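Long-range contacts in proteasome accessory factor B/C (PafBC) (Paenarthrobacter aurescens, PDB 6SJ9), which probably acts as a transcriptional regulator of the bacterial DNA damage response, joining winged helix-turn-helix and WYL domains in one chain: residues 247-252 with 299-304; 257-262 with 290-295; 263-268 with 277-282; 314-319 with 657-662; 295-300 with 652-657. One frame throughout, in Å; residues are numbered along the deposited sequence.

Contact 1 of 5, residues 247-252 with 299-304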
# COMPACT_ATOMS: atom_id res chain seq x y z
N ALA A 247 -8.78 18.10 -16.62
CA ALA A 247 -9.24 18.88 -15.49
C ALA A 247 -8.43 20.17 -15.35
O ALA A 247 -7.24 20.20 -15.65
CB ALA A 247 -9.14 18.05 -14.20
N THR A 248 -9.08 21.23 -14.87
CA THR A 248 -8.44 22.52 -14.62
C THR A 248 -8.58 22.83 -13.14
O THR A 248 -9.70 22.92 -12.61
CB THR A 248 -9.04 23.63 -15.48
OG1 THR A 248 -9.08 23.20 -16.85
CG2 THR A 248 -8.20 24.89 -15.41
N LEU A 249 -7.44 22.98 -12.45
CA LEU A 249 -7.41 23.07 -11.01
C LEU A 249 -6.62 24.29 -10.57
O LEU A 249 -5.59 24.63 -11.18
CB LEU A 249 -6.79 21.80 -10.40
CG LEU A 249 -7.35 20.46 -10.86
CD1 LEU A 249 -6.55 19.33 -10.22
CD2 LEU A 249 -8.86 20.32 -10.58
N VAL A 250 -7.11 24.96 -9.54
CA VAL A 250 -6.36 25.99 -8.83
C VAL A 250 -5.93 25.40 -7.50
O VAL A 250 -6.78 24.99 -6.70
CB VAL A 250 -7.19 27.26 -8.62
CG1 VAL A 250 -6.44 28.19 -7.71
CG2 VAL A 250 -7.48 27.94 -9.95
N ILE A 251 -4.62 25.40 -7.24
CA ILE A 251 -4.01 24.78 -6.06
C ILE A 251 -3.07 25.76 -5.37
O ILE A 251 -2.47 26.63 -6.00
CB ILE A 251 -3.23 23.51 -6.44
CG1 ILE A 251 -2.09 23.86 -7.39
CG2 ILE A 251 -4.13 22.48 -7.09
CD1 ILE A 251 -1.22 22.67 -7.72
N ASP A 252 -2.96 25.63 -4.05
CA ASP A 252 -2.03 26.44 -3.27
C ASP A 252 -0.59 26.14 -3.68
O ASP A 252 -0.20 24.98 -3.88
CB ASP A 252 -2.19 26.15 -1.78
CG ASP A 252 -3.56 26.54 -1.26
OD1 ASP A 252 -4.37 27.09 -2.04
OD2 ASP A 252 -3.84 26.29 -0.07
N VAL A 299 -7.24 22.99 -2.93
CA VAL A 299 -7.55 22.87 -4.35
C VAL A 299 -8.98 23.34 -4.57
O VAL A 299 -9.86 23.15 -3.73
CB VAL A 299 -7.33 21.42 -4.87
CG1 VAL A 299 -8.21 20.38 -4.11
CG2 VAL A 299 -7.58 21.33 -6.37
N LYS A 300 -9.19 23.97 -5.72
CA LYS A 300 -10.50 24.26 -6.25
C LYS A 300 -10.56 23.74 -7.67
O LYS A 300 -9.64 23.98 -8.46
CB LYS A 300 -10.81 25.78 -6.26
CG LYS A 300 -12.14 26.12 -6.89
CD LYS A 300 -12.28 27.63 -7.07
CE LYS A 300 -13.66 28.07 -7.54
NZ LYS A 300 -13.70 29.56 -7.84
N VAL A 301 -11.60 22.96 -7.98
CA VAL A 301 -11.86 22.56 -9.35
C VAL A 301 -12.47 23.76 -10.07
O VAL A 301 -13.53 24.26 -9.67
CB VAL A 301 -12.81 21.36 -9.42
CG1 VAL A 301 -13.15 21.03 -10.87
CG2 VAL A 301 -12.22 20.15 -8.72
N THR A 302 -11.80 24.26 -11.11
CA THR A 302 -12.51 25.24 -11.93
C THR A 302 -13.32 24.56 -13.03
O THR A 302 -14.40 25.05 -13.38
CB THR A 302 -11.56 26.29 -12.51
OG1 THR A 302 -10.59 25.67 -13.36
CG2 THR A 302 -10.84 27.06 -11.40
N GLY A 303 -12.85 23.44 -13.56
CA GLY A 303 -13.60 22.69 -14.54
C GLY A 303 -13.03 21.31 -14.73
O GLY A 303 -11.92 21.03 -14.27
N PRO A 304 -13.78 20.38 -15.36
CA PRO A 304 -15.14 20.51 -15.89
C PRO A 304 -16.19 20.39 -14.79
O PRO A 304 -15.89 19.90 -13.71
CB PRO A 304 -15.24 19.34 -16.87
CG PRO A 304 -14.41 18.28 -16.21
CD PRO A 304 -13.24 19.03 -15.59
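Four antiparallel pairings join strand 247-252 to strand 299-303: Thr-248 with Gly-303 and Val-250 with Lys-300 are hydrogen-bonded pairs, Leu-249 with Val-301 and Ile-251 with Val-299 non-hydrogen-bonded ones. The strand directions differ by 159°. N of Lys-300 bonds to O of Val-250 at 2.8 Å, and N of Val-250 returns the bond to O of Lys-300 at 2.9 Å. Thr-248 then faces two residues, Thr-302 and Gly-303, in a classic beta bulge. Its O takes a bond from N of Thr-302 at 2.9 Å and a weak one from N of Gly-303. With chi1 at 61°, the Thr-302 hydroxyl sits between its own N and carbonyl carbon, from where OG1 adds another weak bond to O of Thr-248, 3.0 Å away. Leu-249 and Val-301 lie side by side and point the same way, CD2 meeting CG2 at 3.8 Å. Next to them CG2 of Ile-251 touches CG2 of Val-299 at 3.7 Å. Helices 257-261 and 285-294 cover this apolar face through Leu-259 and Leu-292, and Leu-307 of helix 305-323 reaches Val-301, whereas Val-250 projects to the opposite one. By strand order, 299-303 is an edge strand of this WCX domain's ferredoxin-like sheet, paired with its first strand.

Contact 2 of 5, residues 257-262 with 290-295; sequences LALRKK and EELASY
Lys-262 and Glu-291 supply the ionic part of the contact, their side chains approaching from opposite directions. In this salt bridge NZ of Lys-262 meets OE1 of Glu-291 at 3.1 Å on that oxygen's syn lone pair, the side of the other oxygen; a bend at chi3 (-52°) shapes the otherwise extended lysine chain. The second carboxylate oxygen is held from within segment 290-295: OH of Tyr-295 donates to the anti lone pair of Glu-291 OE2 at 2.7 Å. The backbone O of Glu-291 sits 3.6 Å above the plane of the Tyr-295 ring, over its centre. That carbonyl accepts a bond from OG of Ser-294 at 2.7 Å, in the carbonyl plane and on a lone pair.

Apolar contacts centre on Leu-259. Its CG stands opposite the backbone N (chi1 -175°), sending the branched end toward helix 285-294. There CD2 meets CD2 of Leu-292 at 3.9 Å and CE2 of Tyr-295 at 4.0 Å. Both leucines also touch Leu-249 of strand 245-252, under the two helices. The other branch of Leu-259 borders the polar group instead, CD1 lying 3.6 Å from OE2 of Glu-291. A buried carboxylate with a partner on each oxygen has little freedom to rotate, and the nearby ammonium group would be expected to stabilise its charged form.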
# COMPACT_ATOMS: atom_id res chain seq x y z
N LEU A 257 2.01 17.66 -3.71
CA LEU A 257 3.14 17.27 -4.54
C LEU A 257 2.78 16.12 -5.46
O LEU A 257 3.13 16.14 -6.64
CB LEU A 257 4.38 16.95 -3.69
CG LEU A 257 5.26 18.16 -3.28
CD1 LEU A 257 6.05 18.64 -4.50
CD2 LEU A 257 4.50 19.33 -2.67
N ALA A 258 2.10 15.10 -4.94
CA ALA A 258 1.71 14.00 -5.81
C ALA A 258 0.85 14.50 -6.96
O ALA A 258 1.01 14.06 -8.11
CB ALA A 258 0.96 12.93 -5.02
N LEU A 259 -0.03 15.46 -6.69
CA LEU A 259 -0.89 16.00 -7.74
C LEU A 259 -0.06 16.74 -8.77
O LEU A 259 -0.28 16.57 -9.97
CB LEU A 259 -1.95 16.93 -7.13
CG LEU A 259 -2.99 17.45 -8.11
CD1 LEU A 259 -3.71 16.25 -8.75
CD2 LEU A 259 -3.95 18.44 -7.46
N ARG A 260 0.93 17.52 -8.34
CA ARG A 260 1.72 18.30 -9.30
C ARG A 260 2.55 17.41 -10.19
O ARG A 260 2.87 17.78 -11.32
CB ARG A 260 2.60 19.31 -8.56
CG ARG A 260 1.85 20.50 -8.01
CD ARG A 260 2.65 21.29 -7.01
NE ARG A 260 1.93 22.52 -6.65
CZ ARG A 260 2.11 23.66 -7.31
NH1 ARG A 260 2.97 23.71 -8.33
NH2 ARG A 260 1.43 24.76 -6.97
N LYS A 261 2.90 16.21 -9.71
CA LYS A 261 3.60 15.23 -10.54
C LYS A 261 2.78 14.88 -11.78
O LYS A 261 3.35 14.53 -12.81
CB LYS A 261 3.88 14.00 -9.67
CG LYS A 261 5.21 14.11 -8.93
CD LYS A 261 5.60 12.86 -8.14
CE LYS A 261 6.74 13.23 -7.16
NZ LYS A 261 6.92 12.32 -5.96
N LYS A 262 1.46 14.97 -11.70
CA LYS A 262 0.58 14.65 -12.82
C LYS A 262 0.27 15.83 -13.74
O LYS A 262 -0.46 15.65 -14.72
CB LYS A 262 -0.74 14.05 -12.32
CG LYS A 262 -0.59 12.74 -11.67
CD LYS A 262 -1.96 12.08 -11.44
CE LYS A 262 -2.95 13.00 -10.72
NZ LYS A 262 -4.23 12.29 -10.37
N GLU A 290 -12.59 12.04 -5.48
CA GLU A 290 -12.20 11.53 -4.17
C GLU A 290 -10.81 12.01 -3.82
O GLU A 290 -10.56 12.44 -2.70
CB GLU A 290 -12.29 10.01 -4.13
CG GLU A 290 -11.91 9.46 -2.75
CD GLU A 290 -12.11 7.95 -2.61
OE1 GLU A 290 -12.71 7.37 -3.52
OE2 GLU A 290 -11.66 7.34 -1.61
N GLU A 291 -9.88 11.97 -4.77
CA GLU A 291 -8.54 12.47 -4.49
C GLU A 291 -8.58 13.96 -4.13
O GLU A 291 -7.99 14.38 -3.13
CB GLU A 291 -7.61 12.23 -5.70
CG GLU A 291 -6.22 12.81 -5.44
CD GLU A 291 -5.34 12.80 -6.67
OE1 GLU A 291 -5.77 12.26 -7.70
OE2 GLU A 291 -4.24 13.40 -6.63
N LEU A 292 -9.29 14.75 -4.93
CA LEU A 292 -9.28 16.20 -4.71
C LEU A 292 -10.01 16.60 -3.43
O LEU A 292 -9.52 17.44 -2.69
CB LEU A 292 -9.86 16.92 -5.92
CG LEU A 292 -9.10 16.74 -7.24
CD1 LEU A 292 -9.80 17.51 -8.34
CD2 LEU A 292 -7.65 17.24 -7.13
N ALA A 293 -11.08 15.90 -3.08
CA ALA A 293 -11.77 16.16 -1.81
C ALA A 293 -10.84 15.94 -0.62
O ALA A 293 -10.97 16.62 0.41
CB ALA A 293 -12.96 15.21 -1.64
N SER A 294 -9.93 14.95 -0.75
CA SER A 294 -8.95 14.68 0.30
C SER A 294 -8.03 15.88 0.50
O SER A 294 -7.45 16.05 1.58
CB SER A 294 -8.18 13.38 -0.02
OG SER A 294 -6.97 13.65 -0.70
N TYR A 295 -7.88 16.71 -0.51
CA TYR A 295 -7.01 17.87 -0.41
C TYR A 295 -7.72 19.11 0.16
O TYR A 295 -7.06 20.13 0.44
CB TYR A 295 -6.40 18.21 -1.78
CG TYR A 295 -5.55 17.13 -2.40
CD1 TYR A 295 -4.79 16.26 -1.63
CD2 TYR A 295 -5.54 16.95 -3.79
CE1 TYR A 295 -4.01 15.25 -2.23
CE2 TYR A 295 -4.76 15.97 -4.40
CZ TYR A 295 -4.01 15.12 -3.62
OH TYR A 295 -3.27 14.13 -4.26

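Contact 3 of 5, residues 263-268 with 277-282; sequences ATSLQD and RITVDF
Ala-263 and Leu-266 pack against Ile-278 in the tighter part of this beta hairpin. CB of Ala-263 meets CB of Ile-278 at 4.0 Å. On the face carrying Leu-266 and Ile-278, CG2 of the isoleucine receives CD2 of the leucine at 3.6 Å, the two side chains slanting across each other. N of Thr-264 bonds to O of Thr-279 at 2.8 Å where the chain turns a corner.

The face carrying Ser-265, Gln-267 and Arg-277 is more open to solvent. Here OG of Ser-265 and OG1 of Thr-279 are hydrogen-bonded at 2.7 Å, and either could be the donor. In both residues the oxygen lies between the backbone N and the carbonyl carbon, which turns the two hydroxyls toward each other. OG1 of Thr-264 is modelled only 2.5 Å from the same Thr-279 OG1, a separation short enough to be doubtful in detail. Main-chain pairing is uneven: N of Arg-277 reaches O of Gln-267 at 2.7 Å in a nearly straight bond (176°), but N of Thr-279 makes only a weak one to O of Ser-265, at 3.4 Å. Gln-267 and Arg-277 run side by side in the same direction, their amide and guanidinium planes 34° apart, with NE2 of Gln-267 beside CD of Arg-277 at 3.6 Å. Strand 263-268 is an outer strand of the four-stranded sheet. Strand 275-282 lies one place inward, bonded on its other side to strand 245-252, while helix 257-261 places Leu-259 against Ile-278 and Arg-260 against Leu-266.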
# COMPACT_ATOMS: atom_id res chain seq x y z
N ALA A 263 0.77 17.03 -13.45
CA ALA A 263 0.29 18.23 -14.13
C ALA A 263 0.84 18.34 -15.56
O ALA A 263 2.05 18.29 -15.77
CB ALA A 263 0.65 19.46 -13.32
N THR A 264 -0.06 18.54 -16.53
CA THR A 264 0.33 18.75 -17.92
C THR A 264 0.72 20.19 -18.20
O THR A 264 1.43 20.46 -19.17
CB THR A 264 -0.81 18.39 -18.87
OG1 THR A 264 -1.94 19.23 -18.58
CG2 THR A 264 -1.23 16.92 -18.71
N SER A 265 0.21 21.14 -17.42
CA SER A 265 0.63 22.52 -17.58
C SER A 265 0.60 23.17 -16.21
O SER A 265 -0.15 22.75 -15.33
CB SER A 265 -0.26 23.29 -18.56
OG SER A 265 -1.49 23.61 -17.95
N LEU A 266 1.38 24.23 -16.05
CA LEU A 266 1.44 24.99 -14.81
C LEU A 266 1.63 26.46 -15.11
O LEU A 266 2.44 26.81 -15.98
CB LEU A 266 2.60 24.51 -13.93
CG LEU A 266 2.50 24.54 -12.41
CD1 LEU A 266 3.89 24.61 -11.80
CD2 LEU A 266 1.66 25.67 -11.92
N GLN A 267 0.88 27.31 -14.42
CA GLN A 267 1.02 28.76 -14.54
C GLN A 267 0.41 29.37 -13.29
O GLN A 267 -0.29 28.69 -12.53
CB GLN A 267 0.32 29.36 -15.77
CG GLN A 267 -1.20 29.45 -15.64
CD GLN A 267 -1.90 29.89 -16.92
OE1 GLN A 267 -1.29 29.97 -17.99
NE2 GLN A 267 -3.19 30.22 -16.80
N ASP A 268 0.70 30.65 -13.06
CA ASP A 268 0.10 31.33 -11.92
C ASP A 268 -1.40 31.51 -12.12
O ASP A 268 -1.90 31.66 -13.24
CB ASP A 268 0.76 32.69 -11.67
CG ASP A 268 2.02 32.57 -10.83
OD1 ASP A 268 2.17 31.56 -10.11
OD2 ASP A 268 2.86 33.50 -10.86
N ARG A 277 -2.45 27.50 -11.34
CA ARG A 277 -3.49 26.89 -12.15
C ARG A 277 -2.84 25.78 -12.95
O ARG A 277 -1.99 26.05 -13.80
CB ARG A 277 -4.16 27.95 -13.04
CG ARG A 277 -5.27 27.46 -13.94
CD ARG A 277 -5.69 28.59 -14.86
NE ARG A 277 -6.88 28.28 -15.67
CZ ARG A 277 -6.86 27.88 -16.94
NH1 ARG A 277 -8.01 27.64 -17.56
NH2 ARG A 277 -5.72 27.70 -17.58
N ILE A 278 -3.25 24.53 -12.71
CA ILE A 278 -2.70 23.40 -13.43
C ILE A 278 -3.81 22.67 -14.15
O ILE A 278 -4.99 22.76 -13.80
CB ILE A 278 -1.95 22.40 -12.51
CG1 ILE A 278 -2.91 21.77 -11.50
CG2 ILE A 278 -0.79 23.06 -11.85
CD1 ILE A 278 -2.31 20.59 -10.73
N THR A 279 -3.41 21.88 -15.14
CA THR A 279 -4.28 20.93 -15.81
C THR A 279 -3.74 19.53 -15.55
O THR A 279 -2.52 19.33 -15.44
CB THR A 279 -4.36 21.20 -17.33
OG1 THR A 279 -3.04 21.41 -17.86
CG2 THR A 279 -5.15 22.47 -17.61
N VAL A 280 -4.65 18.58 -15.34
CA VAL A 280 -4.28 17.19 -15.12
C VAL A 280 -5.23 16.32 -15.94
O VAL A 280 -6.38 16.69 -16.20
CB VAL A 280 -4.31 16.78 -13.64
CG1 VAL A 280 -3.44 17.68 -12.81
CG2 VAL A 280 -5.72 16.74 -13.11
N ASP A 281 -4.70 15.20 -16.40
CA ASP A 281 -5.50 14.24 -17.14
C ASP A 281 -6.11 13.25 -16.17
O ASP A 281 -5.44 12.77 -15.25
CB ASP A 281 -4.65 13.50 -18.17
CG ASP A 281 -4.19 14.41 -19.31
OD1 ASP A 281 -5.01 15.22 -19.79
OD2 ASP A 281 -3.00 14.33 -19.71
N PHE A 282 -7.38 12.94 -16.38
CA PHE A 282 -8.05 11.90 -15.61
C PHE A 282 -9.02 11.22 -16.56
O PHE A 282 -9.38 11.78 -17.60
CB PHE A 282 -8.79 12.48 -14.40
CG PHE A 282 -10.03 13.26 -14.78
CD1 PHE A 282 -9.93 14.54 -15.28
CD2 PHE A 282 -11.30 12.72 -14.58
CE1 PHE A 282 -11.07 15.26 -15.62
CE2 PHE A 282 -12.45 13.44 -14.90
CZ PHE A 282 -12.33 14.71 -15.42

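Contact 4 of 5, residues 314-319 with 657-662; sequences RLQAAA and AALVQY
Leu-315 and Leu-659 both turn CG away from the carbonyl carbon, with chi1 at -60° and -82°, which sends each side chain into the groove between their helices. These are helix 305-323 and helix 645-659, which follow the last sheet strands of the two WCX domains, so the contact is an apolar helix-helix seam between two ferredoxin-like units of one chain. CD2 of Leu-659 presses on CB of Leu-315 at 3.6 Å. Its other branch, CD1, touches CB of Ala-319 at 3.8 Å and OE1 of Gln-316 at the same 3.8 Å; the glutamine chain, bent at chi2, crosses the leucine at about a right angle, and its NE2 bonds to Asp-320. At the end of Leu-315, CD1 meets CB of Ala-658 at 3.8 Å and comes more loosely to CE1 of Tyr-662 at 4.3 Å. The tyrosine hydroxyl is engaged by the backbone N of Val-301, which ties the end of the chain to the first WCX sheet. Where helix 645-659 runs out, the Gln-661 amide folds back: NE2 bonds to O of Val-299 in that sheet and also donates to O of Ala-658 at 3.1 Å, with an N-H...O angle of 169° and the Ala-658 oxygen in the amide plane.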
# COMPACT_ATOMS: atom_id res chain seq x y z
N ARG A 314 -19.00 15.51 -2.17
CA ARG A 314 -18.31 14.80 -1.09
C ARG A 314 -18.07 15.72 0.08
O ARG A 314 -18.34 15.35 1.23
CB ARG A 314 -16.98 14.24 -1.59
CG ARG A 314 -17.13 13.48 -2.86
CD ARG A 314 -15.80 13.00 -3.31
NE ARG A 314 -15.53 11.87 -2.50
CZ ARG A 314 -15.79 10.65 -2.91
NH1 ARG A 314 -15.58 9.62 -2.07
NH2 ARG A 314 -16.22 10.49 -4.17
N LEU A 315 -17.60 16.94 -0.19
CA LEU A 315 -17.39 17.90 0.87
C LEU A 315 -18.70 18.20 1.59
O LEU A 315 -18.74 18.31 2.82
CB LEU A 315 -16.79 19.19 0.30
CG LEU A 315 -15.44 19.07 -0.41
CD1 LEU A 315 -15.02 20.38 -1.10
CD2 LEU A 315 -14.38 18.66 0.57
N GLN A 316 -19.78 18.34 0.81
CA GLN A 316 -21.08 18.67 1.40
C GLN A 316 -21.64 17.50 2.16
O GLN A 316 -22.19 17.67 3.26
CB GLN A 316 -22.06 19.13 0.32
CG GLN A 316 -23.34 19.66 0.92
CD GLN A 316 -23.09 20.86 1.81
OE1 GLN A 316 -22.60 21.89 1.36
NE2 GLN A 316 -23.42 20.71 3.09
N ALA A 317 -21.49 16.30 1.63
CA ALA A 317 -21.99 15.16 2.37
C ALA A 317 -21.21 15.00 3.68
O ALA A 317 -21.78 14.61 4.70
CB ALA A 317 -21.96 13.92 1.47
N ALA A 318 -19.92 15.38 3.68
CA ALA A 318 -19.14 15.34 4.92
C ALA A 318 -19.58 16.41 5.91
O ALA A 318 -19.59 16.16 7.12
CB ALA A 318 -17.65 15.49 4.62
N ALA A 319 -19.89 17.62 5.44
CA ALA A 319 -20.45 18.65 6.32
C ALA A 319 -21.78 18.19 6.94
O ALA A 319 -22.00 18.32 8.15
CB ALA A 319 -20.65 19.96 5.54
N ALA A 657 -13.76 25.37 5.14
CA ALA A 657 -12.85 26.16 4.31
C ALA A 657 -12.83 25.63 2.86
O ALA A 657 -12.83 26.41 1.90
CB ALA A 657 -11.45 26.12 4.93
N ALA A 658 -12.87 24.30 2.69
CA ALA A 658 -12.96 23.73 1.35
C ALA A 658 -14.26 24.12 0.65
O ALA A 658 -14.25 24.44 -0.54
CB ALA A 658 -12.84 22.20 1.45
N LEU A 659 -15.38 24.12 1.38
CA LEU A 659 -16.66 24.38 0.75
C LEU A 659 -16.81 25.85 0.35
O LEU A 659 -17.36 26.16 -0.71
CB LEU A 659 -17.80 23.98 1.68
CG LEU A 659 -18.17 22.51 1.70
CD1 LEU A 659 -19.08 22.23 2.88
CD2 LEU A 659 -18.87 22.16 0.41
N VAL A 660 -16.32 26.76 1.19
CA VAL A 660 -16.49 28.18 0.90
C VAL A 660 -15.80 28.60 -0.39
O VAL A 660 -16.04 29.70 -0.86
CB VAL A 660 -15.96 29.06 2.06
CG1 VAL A 660 -16.68 28.72 3.36
CG2 VAL A 660 -14.46 28.92 2.20
N GLN A 661 -14.91 27.77 -0.94
CA GLN A 661 -14.33 28.08 -2.24
C GLN A 661 -15.37 28.05 -3.34
O GLN A 661 -15.18 28.68 -4.38
CB GLN A 661 -13.22 27.09 -2.61
CG GLN A 661 -12.03 27.07 -1.68
CD GLN A 661 -11.03 25.97 -2.06
OE1 GLN A 661 -9.91 26.26 -2.50
NE2 GLN A 661 -11.46 24.71 -1.93
N TYR A 662 -16.44 27.27 -3.17
CA TYR A 662 -17.36 27.07 -4.29
C TYR A 662 -18.61 27.93 -4.22
O TYR A 662 -19.19 28.24 -5.27
CB TYR A 662 -17.76 25.59 -4.36
CG TYR A 662 -16.59 24.68 -4.72
CD1 TYR A 662 -15.65 24.30 -3.77
CD2 TYR A 662 -16.42 24.23 -6.02
CE1 TYR A 662 -14.59 23.49 -4.11
CE2 TYR A 662 -15.37 23.41 -6.36
CZ TYR A 662 -14.46 23.05 -5.41
OH TYR A 662 -13.43 22.24 -5.78

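Contact 5 of 5, residues 295-300 with 652-657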
# COMPACT_ATOMS: atom_id res chain seq x y z
N TYR A 295 -7.88 16.71 -0.51
CA TYR A 295 -7.01 17.87 -0.41
C TYR A 295 -7.72 19.11 0.16
O TYR A 295 -7.06 20.13 0.44
CB TYR A 295 -6.40 18.21 -1.78
CG TYR A 295 -5.55 17.13 -2.40
CD1 TYR A 295 -4.79 16.26 -1.63
CD2 TYR A 295 -5.54 16.95 -3.79
CE1 TYR A 295 -4.01 15.25 -2.23
CE2 TYR A 295 -4.76 15.97 -4.40
CZ TYR A 295 -4.01 15.12 -3.62
OH TYR A 295 -3.27 14.13 -4.26
N GLY A 296 -9.05 19.06 0.36
CA GLY A 296 -9.80 20.14 0.96
C GLY A 296 -9.62 21.54 0.37
O GLY A 296 -9.87 21.78 -0.82
N PRO A 297 -9.27 22.51 1.22
CA PRO A 297 -9.10 23.89 0.72
C PRO A 297 -7.85 24.10 -0.12
O PRO A 297 -7.74 25.14 -0.74
CB PRO A 297 -9.05 24.72 2.00
CG PRO A 297 -8.39 23.78 2.97
CD PRO A 297 -8.91 22.40 2.65
N HIS A 298 -6.93 23.13 -0.19
CA HIS A 298 -5.74 23.32 -1.01
C HIS A 298 -6.02 23.28 -2.51
O HIS A 298 -5.11 23.55 -3.29
CB HIS A 298 -4.70 22.26 -0.68
CG HIS A 298 -4.18 22.34 0.71
ND1 HIS A 298 -4.14 23.53 1.42
CD2 HIS A 298 -3.67 21.39 1.54
CE1 HIS A 298 -3.63 23.30 2.62
NE2 HIS A 298 -3.34 22.01 2.72
N VAL A 299 -7.24 22.99 -2.93
CA VAL A 299 -7.55 22.87 -4.35
C VAL A 299 -8.98 23.34 -4.57
O VAL A 299 -9.86 23.15 -3.73
CB VAL A 299 -7.33 21.42 -4.87
CG1 VAL A 299 -8.21 20.38 -4.11
CG2 VAL A 299 -7.58 21.33 -6.37
N LYS A 300 -9.19 23.97 -5.72
CA LYS A 300 -10.50 24.26 -6.25
C LYS A 300 -10.56 23.74 -7.67
O LYS A 300 -9.64 23.98 -8.46
CB LYS A 300 -10.81 25.78 -6.26
CG LYS A 300 -12.14 26.12 -6.89
CD LYS A 300 -12.28 27.63 -7.07
CE LYS A 300 -13.66 28.07 -7.54
NZ LYS A 300 -13.70 29.56 -7.84
N ARG A 652 -14.08 19.95 10.85
CA ARG A 652 -15.18 20.72 10.26
C ARG A 652 -14.69 22.02 9.64
O ARG A 652 -15.25 22.48 8.63
CB ARG A 652 -16.27 21.00 11.31
CG ARG A 652 -17.48 21.82 10.78
CD ARG A 652 -18.05 21.17 9.52
NE ARG A 652 -19.25 21.80 9.00
CZ ARG A 652 -20.48 21.57 9.45
NH1 ARG A 652 -20.66 20.71 10.45
NH2 ARG A 652 -21.53 22.20 8.91
N ALA A 653 -13.67 22.64 10.22
CA ALA A 653 -13.14 23.88 9.64
C ALA A 653 -12.43 23.61 8.31
O ALA A 653 -12.55 24.39 7.34
CB ALA A 653 -12.22 24.56 10.65
N TRP A 654 -11.69 22.49 8.23
CA TRP A 654 -11.07 22.08 6.96
C TRP A 654 -12.14 21.91 5.89
O TRP A 654 -12.05 22.53 4.81
CB TRP A 654 -10.30 20.79 7.21
CG TRP A 654 -9.80 20.00 6.04
CD1 TRP A 654 -10.42 18.95 5.44
CD2 TRP A 654 -8.52 20.13 5.41
NE1 TRP A 654 -9.62 18.44 4.44
CE2 TRP A 654 -8.44 19.14 4.41
CE3 TRP A 654 -7.44 21.01 5.58
CZ2 TRP A 654 -7.34 19.01 3.57
CZ3 TRP A 654 -6.35 20.87 4.76
CH2 TRP A 654 -6.30 19.87 3.77
N ILE A 655 -13.21 21.17 6.21
CA ILE A 655 -14.31 20.97 5.26
C ILE A 655 -14.97 22.31 4.91
O ILE A 655 -15.24 22.61 3.74
CB ILE A 655 -15.35 19.98 5.82
CG1 ILE A 655 -14.74 18.58 6.00
CG2 ILE A 655 -16.57 19.93 4.92
CD1 ILE A 655 -15.55 17.65 6.88
N ASP A 656 -15.28 23.12 5.93
CA ASP A 656 -15.93 24.40 5.66
C ASP A 656 -15.04 25.29 4.80
O ASP A 656 -15.50 25.88 3.82
CB ASP A 656 -16.32 25.13 6.95
CG ASP A 656 -17.50 24.48 7.65
OD1 ASP A 656 -18.11 23.57 7.03
OD2 ASP A 656 -17.81 24.87 8.80
N ALA A 657 -13.76 25.37 5.14
CA ALA A 657 -12.85 26.16 4.31
C ALA A 657 -12.83 25.63 2.86
O ALA A 657 -12.83 26.41 1.90
CB ALA A 657 -11.45 26.12 4.93
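Trp-654, on the helix that follows the second WCX sheet, lies against Pro-297 and His-298 in the turn leading from helix 285-294 to strand 299-303 of the first. CD of Pro-297 stands over the middle of the six-membered ring of Trp-654, 3.4 Å from its centroid and 7° off the ring normal, a close CH-pi contact. CA of Gly-296 covers the same face nearer the rim, 3.4 Å above the plane. Gly-296 is the first residue to leave the helical conformation, with positive phi, and its lack of a side chain lets the indole come this near the backbone. O of Tyr-295 lies 3.3 Å from CZ2 of Trp-654.

In the ferredoxin-like fold this turn joins the second helix to the last strand, so the indole of one domain packs at the end of the other's edge strand. His-298 adds a T-shaped (edge-to-face) pair: the edge of Trp-654 is directed at the imidazole, centroids 5.2 Å apart and planes at 88°, with CH2 of Trp-654 3.8 Å from CD2 of His-298. ND1 of the imidazole is bonded to OD2 of Asp-252, while NE1 of the indole bonds to Ser-633 of its own domain. Trp-654 has CG opposite the backbone N (chi1 168°), carrying the ring along the helix flank toward the turn. One helical turn on, CB of Ala-657 touches CB of Pro-297 at 4.0 Å.

Overall arrangement
From the N terminus, the first three contacts open in order within one WCX domain and close in reverse. Contact 3 closes the hairpin 263-268/275-282, contact 2 closes around it by bringing the two helices together, and contact 1 encloses both by setting strand 299-303 beside strand 245-252. All three thereby complete one beta-alpha-beta-beta-alpha-beta unit. Contact 5 opens where contact 2 ends, sharing Tyr-295, and shares Val-299 and Lys-300 with contact 1. Contacts 5 and 4 then span more than 330 residues, through the central helix-turn-helix and second WYL regions. Their segments alternate, so the loops cross, and both use helix 645-659 to tie the two WCX domains together; their centres lie about 7 Å apart.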